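Local atomic coordinates of Tat (Twin-arginine translocation) pathway signal sequence containing protein (Mycobacterium tuberculosis, PDB entry 5IMU), a protein that is of unknown function, a conserved hypothetical mycobacterial protein predicted to carry a Tat signal sequence, whose C-terminal part binds a potassium ion. Residues 13-21 with 86-94; 115-124 with 204-212. All coordinates share one frame; numbering follows the deposited sequence.

Contact 1: residues 13-21 with 86-94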
loop_
_atom_site.group_PDB
_atom_site.type_symbol
_atom_site.label_atom_id
_atom_site.label_comp_id
_atom_site.label_asym_id
_atom_site.label_seq_id
_atom_site.Cartn_x
_atom_site.Cartn_y
_atom_site.Cartn_z
ATOM N N GLU A 13 -19.566 11.861 11.261
ATOM C CA GLU A 13 -18.707 11.915 10.083
ATOM C C GLU A 13 -17.234 11.924 10.473
ATOM O O GLU A 13 -16.421 11.200 9.884
ATOM C CB GLU A 13 -19.071 13.156 9.271
ATOM C CG GLU A 13 -18.281 13.399 8.011
ATOM C CD GLU A 13 -18.708 14.691 7.339
ATOM O OE1 GLU A 13 -18.357 15.775 7.852
ATOM O OE2 GLU A 13 -19.419 14.624 6.314
ATOM N N GLN A 14 -16.872 12.736 11.468
ATOM C CA GLN A 14 -15.488 12.780 11.930
ATOM C C GLN A 14 -15.084 11.469 12.595
ATOM O O GLN A 14 -13.974 10.969 12.373
ATOM C CB GLN A 14 -15.300 13.952 12.894
ATOM C CG GLN A 14 -13.894 14.082 13.452
ATOM C CD GLN A 14 -12.890 14.493 12.395
ATOM O OE1 GLN A 14 -13.212 15.251 11.484
ATOM N NE2 GLN A 14 -11.665 13.987 12.509
ATOM N N GLN A 15 -15.972 10.898 13.413
ATOM C CA GLN A 15 -15.645 9.660 14.116
ATOM C C GLN A 15 -15.453 8.503 13.147
ATOM O O GLN A 15 -14.605 7.632 13.370
ATOM C CB GLN A 15 -16.739 9.331 15.131
ATOM C CG GLN A 15 -16.755 10.268 16.317
ATOM C CD GLN A 15 -15.400 10.353 16.982
ATOM O OE1 GLN A 15 -14.800 9.333 17.318
ATOM N NE2 GLN A 15 -14.902 11.571 17.160
ATOM N N ARG A 16 -16.238 8.475 12.069
ATOM C CA ARG A 16 -16.083 7.424 11.070
ATOM C C ARG A 16 -14.696 7.464 10.439
ATOM O O ARG A 16 -14.066 6.418 10.237
ATOM C CB ARG A 16 -17.165 7.561 10.002
ATOM C CG ARG A 16 -16.997 6.607 8.842
ATOM C CD ARG A 16 -17.961 6.927 7.716
ATOM N NE ARG A 16 -17.685 6.123 6.531
ATOM C CZ ARG A 16 -16.903 6.514 5.529
ATOM N NH1 ARG A 16 -16.317 7.704 5.564
ATOM N NH2 ARG A 16 -16.710 5.715 4.489
ATOM N N LEU A 17 -14.204 8.664 10.124
ATOM C CA LEU A 17 -12.865 8.785 9.558
ATOM C C LEU A 17 -11.802 8.319 10.543
ATOM O O LEU A 17 -10.832 7.660 10.154
ATOM C CB LEU A 17 -12.595 10.230 9.136
ATOM C CG LEU A 17 -13.280 10.737 7.866
ATOM C CD1 LEU A 17 -12.886 12.180 7.593
ATOM C CD2 LEU A 17 -12.932 9.856 6.680
ATOM N N GLN A 18 -11.965 8.654 11.826
ATOM C CA GLN A 18 -10.954 8.275 12.808
ATOM C C GLN A 18 -10.908 6.764 13.003
ATOM O O GLN A 18 -9.826 6.190 13.172
ATOM C CB GLN A 18 -11.214 8.982 14.139
ATOM C CG GLN A 18 -10.023 8.944 15.085
ATOM C CD GLN A 18 -8.820 9.693 14.535
ATOM O OE1 GLN A 18 -8.837 10.918 14.425
ATOM N NE2 GLN A 18 -7.777 8.955 14.167
ATOM N N ARG A 19 -12.069 6.101 12.986
ATOM C CA ARG A 19 -12.078 4.645 13.096
ATOM C C ARG A 19 -11.395 3.998 11.898
ATOM O O ARG A 19 -10.723 2.969 12.039
ATOM C CB ARG A 19 -13.509 4.122 13.238
ATOM C CG ARG A 19 -14.181 4.476 14.554
ATOM C CD ARG A 19 -15.454 3.662 14.766
ATOM N NE ARG A 19 -16.444 3.880 13.714
ATOM C CZ ARG A 19 -17.364 4.840 13.742
ATOM N NH1 ARG A 19 -17.422 5.673 14.771
ATOM N NH2 ARG A 19 -18.225 4.968 12.743
ATOM N N ILE A 20 -11.554 4.585 10.709
ATOM C CA ILE A 20 -10.880 4.060 9.524
ATOM C C ILE A 20 -9.369 4.208 9.661
ATOM O O ILE A 20 -8.609 3.277 9.371
ATOM C CB ILE A 20 -11.407 4.759 8.258
ATOM C CG1 ILE A 20 -12.819 4.269 7.930
ATOM C CG2 ILE A 20 -10.472 4.522 7.080
ATOM C CD1 ILE A 20 -13.438 4.952 6.739
ATOM N N VAL A 21 -8.910 5.378 10.116
ATOM C CA VAL A 21 -7.478 5.593 10.320
ATOM C C VAL A 21 -6.938 4.627 11.367
ATOM O O VAL A 21 -5.918 3.959 11.159
ATOM C CB VAL A 21 -7.202 7.053 10.717
ATOM C CG1 VAL A 21 -5.766 7.206 11.183
ATOM C CG2 VAL A 21 -7.476 7.984 9.554
ATOM N N VAL A 86 -10.136 18.125 1.008
ATOM C CA VAL A 86 -11.139 17.316 1.691
ATOM C C VAL A 86 -11.944 18.230 2.608
ATOM O O VAL A 86 -11.581 19.384 2.844
ATOM C CB VAL A 86 -10.510 16.162 2.501
ATOM C CG1 VAL A 86 -9.929 15.106 1.574
ATOM C CG2 VAL A 86 -9.438 16.699 3.423
ATOM N N VAL A 87 -13.050 17.698 3.131
ATOM C CA VAL A 87 -13.929 18.444 4.029
ATOM C C VAL A 87 -13.922 17.890 5.446
ATOM O O VAL A 87 -14.660 18.400 6.303
ATOM C CB VAL A 87 -15.369 18.506 3.485
ATOM C CG1 VAL A 87 -15.380 19.137 2.099
ATOM C CG2 VAL A 87 -15.990 17.121 3.454
ATOM N N ALA A 88 -13.117 16.864 5.723
ATOM C CA ALA A 88 -12.886 16.374 7.076
ATOM C C ALA A 88 -11.633 15.513 7.057
ATOM O O ALA A 88 -11.362 14.823 6.070
ATOM C CB ALA A 88 -14.082 15.575 7.611
ATOM N N VAL A 89 -10.865 15.566 8.147
ATOM C CA VAL A 89 -9.555 14.929 8.223
ATOM C C VAL A 89 -9.413 14.193 9.551
ATOM O O VAL A 89 -9.825 14.698 10.601
ATOM C CB VAL A 89 -8.406 15.952 8.077
ATOM C CG1 VAL A 89 -7.052 15.252 8.126
ATOM C CG2 VAL A 89 -8.546 16.750 6.801
ATOM N N ALA A 90 -8.824 12.996 9.497
ATOM C CA ALA A 90 -8.325 12.286 10.669
ATOM C C ALA A 90 -6.950 11.720 10.338
ATOM O O ALA A 90 -6.642 11.452 9.173
ATOM C CB ALA A 90 -9.271 11.156 11.107
ATOM N N ALA A 91 -6.119 11.542 11.364
ATOM C CA ALA A 91 -4.748 11.111 11.131
ATOM C C ALA A 91 -4.223 10.306 12.312
ATOM O O ALA A 91 -4.834 10.241 13.383
ATOM C CB ALA A 91 -3.831 12.308 10.853
ATOM N N HIS A 92 -3.066 9.687 12.086
ATOM C CA HIS A 92 -2.320 8.931 13.082
ATOM C C HIS A 92 -0.846 9.237 12.878
ATOM O O HIS A 92 -0.335 9.092 11.765
ATOM C CB HIS A 92 -2.580 7.424 12.942
ATOM C CG HIS A 92 -1.556 6.557 13.613
ATOM N ND1 HIS A 92 -1.667 6.149 14.925
ATOM C CD2 HIS A 92 -0.412 6.004 13.144
ATOM C CE1 HIS A 92 -0.633 5.390 15.238
ATOM N NE2 HIS A 92 0.145 5.287 14.175
ATOM N N GLU A 93 -0.173 9.683 13.932
ATOM C CA GLU A 93 1.259 9.928 13.861
ATOM C C GLU A 93 2.006 8.639 14.173
ATOM O O GLU A 93 1.611 7.884 15.066
ATOM C CB GLU A 93 1.683 11.034 14.831
ATOM C CG GLU A 93 3.158 11.428 14.730
ATOM C CD GLU A 93 3.517 12.089 13.405
ATOM O OE1 GLU A 93 2.601 12.530 12.679
ATOM O OE2 GLU A 93 4.723 12.171 13.091
ATOM N N SER A 94 3.079 8.396 13.423
ATOM C CA SER A 94 3.843 7.163 13.558
ATOM C C SER A 94 4.258 6.927 15.005
ATOM O O SER A 94 4.724 7.843 15.689
ATOM C CB SER A 94 5.077 7.214 12.656
ATOM O OG SER A 94 5.926 8.291 13.010
HETATM O O HOH W 1 -17.353 18.382 7.099
HETATM O O HOH W 2 -11.532 17.152 10.403
HETATM O O HOH W 3 -6.834 12.727 13.958
#
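Q14 and Q18, one helical turn apart on helix 6-27, each reach down to the outer edge of strand 88-92, a worked example of side-chain amides and waters engaging backbone groups at a strand edge. NE2 of Q14 donates to V89 O at 2.7 Å, almost straight (176°) and in the plane of its own amide, though it comes to the carbonyl from above the peptide plane. OE1 of the same amide accepts a hydrogen bond from a water that in turn accepts one from V89 N, so both polar groups of V89 are engaged. Q18 repeats the pattern more loosely: its NE2 makes a weak bond to A91 O at 3.3 Å, and a water links its OE1 to A91 N. Both chains leave with CG anti to the backbone N (chi1 179° in Q14, -164° in Q18) and then bend at chi2, which turns the amides back toward the strand.

Between helix and strand lie small apolar groups. L17 CD1 rests 3.6 Å from A88 CB, L17 CB lies 4.0 Å from A90 CB, and V21 CG1 reaches H92 CB at 3.6 Å while CG2 faces A90. The axes of segments 13-21 and 88-92 approach to 7.4 Å, a closeness the two alanines probably permit. In the second shell, D22 OD1 also holds Q18 NE2, and P29 O binds H92 NE2.

On its other edge strand 88-92 pairs with strand 33-37, which V21 also touches, while L17 reaches T44 of strand 44-48; the helix thus covers one face of the mixed sheet, and V89 meets helix 79-83 on the other.

Contact 2: residues 115-124 with 204-212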
loop_
_atom_site.group_PDB
_atom_site.type_symbol
_atom_site.label_atom_id
_atom_site.label_comp_id
_atom_site.label_asym_id
_atom_site.label_seq_id
_atom_site.Cartn_x
_atom_site.Cartn_y
_atom_site.Cartn_z
ATOM N N ARG A 115 -7.507 -1.443 -4.425
ATOM C CA ARG A 115 -6.257 -1.679 -5.135
ATOM C C ARG A 115 -6.454 -2.071 -6.597
ATOM O O ARG A 115 -5.463 -2.321 -7.290
ATOM C CB ARG A 115 -5.438 -2.761 -4.416
ATOM C CG ARG A 115 -5.091 -2.437 -2.960
ATOM C CD ARG A 115 -4.342 -3.595 -2.305
ATOM N NE ARG A 115 -4.159 -3.429 -0.864
ATOM C CZ ARG A 115 -3.061 -2.936 -0.298
ATOM N NH1 ARG A 115 -2.039 -2.549 -1.049
ATOM N NH2 ARG A 115 -2.982 -2.829 1.023
ATOM N N SER A 116 -7.694 -2.112 -7.090
ATOM C CA SER A 116 -7.976 -2.511 -8.465
ATOM C C SER A 116 -8.285 -1.332 -9.384
ATOM O O SER A 116 -8.686 -1.549 -10.532
ATOM C CB SER A 116 -9.146 -3.495 -8.506
ATOM O OG SER A 116 -8.838 -4.698 -7.829
ATOM N N ALA A 117 -8.112 -0.098 -8.916
ATOM C CA ALA A 117 -8.509 1.070 -9.693
ATOM C C ALA A 117 -7.499 1.459 -10.766
ATOM O O ALA A 117 -7.783 2.364 -11.559
ATOM C CB ALA A 117 -8.755 2.261 -8.761
ATOM N N ILE A 118 -6.342 0.809 -10.821
ATOM C CA ILE A 118 -5.297 1.168 -11.777
ATOM C C ILE A 118 -5.496 0.381 -13.065
ATOM O O ILE A 118 -5.672 -0.846 -13.015
ATOM C CB ILE A 118 -3.896 0.913 -11.198
ATOM C CG1 ILE A 118 -3.716 1.673 -9.884
ATOM C CG2 ILE A 118 -2.817 1.307 -12.203
ATOM C CD1 ILE A 118 -2.476 1.278 -9.122
ATOM N N PRO A 119 -5.476 1.032 -14.228
ATOM C CA PRO A 119 -5.542 0.289 -15.491
ATOM C C PRO A 119 -4.406 -0.720 -15.596
ATOM O O PRO A 119 -3.337 -0.549 -15.005
ATOM C CB PRO A 119 -5.420 1.386 -16.556
ATOM C CG PRO A 119 -5.859 2.638 -15.872
ATOM C CD PRO A 119 -5.446 2.490 -14.437
ATOM N N LYS A 120 -4.655 -1.783 -16.356
ATOM C CA LYS A 120 -3.644 -2.811 -16.560
ATOM C C LYS A 120 -2.394 -2.208 -17.188
ATOM O O LYS A 120 -2.464 -1.524 -18.214
ATOM C CB LYS A 120 -4.201 -3.927 -17.443
ATOM C CG LYS A 120 -3.258 -5.106 -17.646
ATOM C CD LYS A 120 -3.981 -6.272 -18.311
ATOM C CE LYS A 120 -3.014 -7.334 -18.819
ATOM N NZ LYS A 120 -2.072 -7.805 -17.766
ATOM N N VAL A 121 -1.247 -2.453 -16.549
ATOM C CA VAL A 121 0.025 -1.977 -17.074
ATOM C C VAL A 121 0.259 -2.570 -18.458
ATOM O O VAL A 121 -0.062 -3.736 -18.721
ATOM C CB VAL A 121 1.160 -2.342 -16.101
ATOM C CG1 VAL A 121 2.524 -2.212 -16.767
ATOM C CG2 VAL A 121 1.088 -1.471 -14.855
ATOM N N ASP A 122 0.802 -1.756 -19.361
ATOM C CA ASP A 122 1.132 -2.234 -20.696
ATOM C C ASP A 122 2.252 -3.266 -20.630
ATOM O O ASP A 122 3.252 -3.074 -19.933
ATOM C CB ASP A 122 1.547 -1.069 -21.595
ATOM C CG ASP A 122 1.813 -1.502 -23.024
ATOM O OD1 ASP A 122 0.929 -2.155 -23.619
ATOM O OD2 ASP A 122 2.905 -1.199 -23.551
ATOM N N GLU A 123 2.078 -4.362 -21.372
ATOM C CA GLU A 123 3.026 -5.475 -21.404
ATOM C C GLU A 123 3.450 -5.870 -19.989
ATOM O O GLU A 123 4.628 -5.828 -19.632
ATOM C CB GLU A 123 4.248 -5.135 -22.262
ATOM C CG GLU A 123 3.938 -4.773 -23.706
ATOM C CD GLU A 123 3.411 -5.946 -24.512
ATOM O OE1 GLU A 123 3.649 -7.106 -24.115
ATOM O OE2 GLU A 123 2.765 -5.704 -25.552
ATOM N N PHE A 124 2.453 -6.247 -19.182
ATOM C CA PHE A 124 2.689 -6.500 -17.762
ATOM C C PHE A 124 3.843 -7.472 -17.543
ATOM O O PHE A 124 4.753 -7.203 -16.750
ATOM C CB PHE A 124 1.417 -7.038 -17.104
ATOM C CG PHE A 124 1.648 -7.613 -15.734
ATOM C CD1 PHE A 124 1.704 -6.786 -14.623
ATOM C CD2 PHE A 124 1.826 -8.977 -15.559
ATOM C CE1 PHE A 124 1.927 -7.309 -13.362
ATOM C CE2 PHE A 124 2.051 -9.506 -14.301
ATOM C CZ PHE A 124 2.100 -8.670 -13.201
ATOM N N TYR A 204 -4.522 -8.666 -10.388
ATOM C CA TYR A 204 -4.802 -7.248 -10.202
ATOM C C TYR A 204 -3.942 -6.650 -9.096
ATOM O O TYR A 204 -3.606 -5.462 -9.149
ATOM C CB TYR A 204 -6.284 -7.031 -9.901
ATOM C CG TYR A 204 -6.727 -7.608 -8.580
ATOM C CD1 TYR A 204 -7.129 -8.932 -8.484
ATOM C CD2 TYR A 204 -6.743 -6.834 -7.430
ATOM C CE1 TYR A 204 -7.535 -9.467 -7.282
ATOM C CE2 TYR A 204 -7.150 -7.360 -6.222
ATOM C CZ TYR A 204 -7.543 -8.679 -6.154
ATOM O OH TYR A 204 -7.949 -9.214 -4.954
ATOM N N LEU A 205 -3.578 -7.450 -8.088
ATOM C CA LEU A 205 -2.664 -6.965 -7.058
ATOM C C LEU A 205 -1.247 -6.831 -7.596
ATOM O O LEU A 205 -0.559 -5.845 -7.305
ATOM C CB LEU A 205 -2.680 -7.894 -5.847
ATOM C CG LEU A 205 -3.910 -7.875 -4.945
ATOM C CD1 LEU A 205 -3.652 -8.739 -3.731
ATOM C CD2 LEU A 205 -4.241 -6.453 -4.533
ATOM N N ALA A 206 -0.786 -7.823 -8.364
ATOM C CA ALA A 206 0.513 -7.713 -9.019
ATOM C C ALA A 206 0.577 -6.466 -9.888
ATOM O O ALA A 206 1.600 -5.773 -9.925
ATOM C CB ALA A 206 0.789 -8.966 -9.853
ATOM N N ASN A 207 -0.519 -6.161 -10.583
ATOM C CA ASN A 207 -0.596 -4.938 -11.373
ATOM C C ASN A 207 -0.453 -3.704 -10.487
ATOM O O ASN A 207 0.299 -2.777 -10.810
ATOM C CB ASN A 207 -1.917 -4.912 -12.144
ATOM C CG ASN A 207 -1.978 -3.792 -13.158
ATOM O OD1 ASN A 207 -1.308 -3.838 -14.189
ATOM N ND2 ASN A 207 -2.793 -2.780 -12.877
ATOM N N TYR A 208 -1.167 -3.683 -9.358
ATOM C CA TYR A 208 -1.096 -2.556 -8.430
ATOM C C TYR A 208 0.338 -2.295 -7.985
ATOM O O TYR A 208 0.815 -1.154 -8.016
ATOM C CB TYR A 208 -2.002 -2.831 -7.225
ATOM C CG TYR A 208 -1.864 -1.869 -6.058
ATOM C CD1 TYR A 208 -2.643 -0.719 -5.981
ATOM C CD2 TYR A 208 -0.977 -2.130 -5.021
ATOM C CE1 TYR A 208 -2.527 0.154 -4.909
ATOM C CE2 TYR A 208 -0.853 -1.262 -3.948
ATOM C CZ TYR A 208 -1.631 -0.122 -3.897
ATOM O OH TYR A 208 -1.514 0.743 -2.831
ATOM N N HIS A 209 1.047 -3.347 -7.573
ATOM C CA HIS A 209 2.400 -3.159 -7.061
ATOM C C HIS A 209 3.374 -2.803 -8.179
ATOM O O HIS A 209 4.295 -2.005 -7.973
ATOM C CB HIS A 209 2.857 -4.413 -6.319
ATOM C CG HIS A 209 2.141 -4.637 -5.024
ATOM N ND1 HIS A 209 2.177 -3.729 -3.989
ATOM C CD2 HIS A 209 1.367 -5.664 -4.599
ATOM C CE1 HIS A 209 1.458 -4.187 -2.980
ATOM N NE2 HIS A 209 0.956 -5.359 -3.325
ATOM N N LEU A 210 3.186 -3.379 -9.368
ATOM C CA LEU A 210 4.066 -3.057 -10.488
ATOM C C LEU A 210 3.891 -1.609 -10.931
ATOM O O LEU A 210 4.875 -0.930 -11.249
ATOM C CB LEU A 210 3.796 -4.004 -11.657
ATOM C CG LEU A 210 4.982 -4.549 -12.460
ATOM C CD1 LEU A 210 4.623 -4.652 -13.938
ATOM C CD2 LEU A 210 6.250 -3.726 -12.263
ATOM N N ALA A 211 2.648 -1.124 -10.972
ATOM C CA ALA A 211 2.412 0.267 -11.344
ATOM C C ALA A 211 3.065 1.219 -10.352
ATOM O O ALA A 211 3.684 2.215 -10.747
ATOM C CB ALA A 211 0.909 0.539 -11.440
ATOM N N TRP A 212 2.947 0.924 -9.056
ATOM C CA TRP A 212 3.570 1.780 -8.055
ATOM C C TRP A 212 5.089 1.678 -8.089
ATOM O O TRP A 212 5.779 2.647 -7.751
ATOM C CB TRP A 212 3.038 1.433 -6.666
ATOM C CG TRP A 212 1.789 2.185 -6.333
ATOM C CD1 TRP A 212 0.509 1.715 -6.370
ATOM C CD2 TRP A 212 1.705 3.557 -5.932
ATOM N NE1 TRP A 212 -0.369 2.711 -6.006
ATOM C CE2 TRP A 212 0.342 3.852 -5.733
ATOM C CE3 TRP A 212 2.652 4.563 -5.717
ATOM C CZ2 TRP A 212 -0.098 5.112 -5.328
ATOM C CZ3 TRP A 212 2.214 5.814 -5.316
ATOM C CH2 TRP A 212 0.853 6.079 -5.126
HETATM O O HOH W 4 -1.780 -6.607 -15.483
#
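A loop between two helices, extended from I118 to D122, is bound to a third helix by one asparagine: segment 115-124, linking helices 111-115 and 124-133, lies along helix 203-216. N207 OD1 accepts a hydrogen bond from V121 N at 2.7 Å, nearly straight, on a lone pair in the carbonyl plane, and its ND2 donates to P119 O at 3.1 Å from above that peptide's plane. A water joins OD1 to K120 NZ as well. With CG anti to the backbone N (chi1 -171°), the amide is carried to the loop, and the two direct bonds fix its rotation.

Apolar groups close in around this asparagine. I118 sets CG2 against A211 CB and CD1 against Y208 CD1 (3.7 Å), V121 CG2 also meets A211 CB, on the same side of the N207 amide as I118 CG2, and F124 CZ comes within 3.6 Å of A206 CB. R115 lays CB over one face of Y208 in a CH-pi contact, while W212 CD1 covers the opposite face.

Y208 CE2 sits at the guanidinium edge, 3.4 Å from NH1, the planes 77° apart; NE salt-bridges D111, and NH1 and NH2 bond I55 O and P56 O. L67 of strand 65-67 touches R115 and Y208, and helix 183-199 backs F124 and A206.

Contacts 1 and 2 come in series along the chain, the first closing before the second opens, and lie on opposite sides of its centre, their centres about 27 Å apart and their nearest atoms about 12 Å. They share no helix or strand. Contact 1 belongs to the alpha/beta part, within the DUF5632 range, and involves edge strand 88-92; contact 2 belongs to the helical part, its helix lying in the DUF5631 range. The four-stranded sheet reaches contact 2 through its other outermost strand, 65-67. T66 of that strand, with T44 and N64, binds the potassium ion, so the metal site lies on the sheet that borders the helical part.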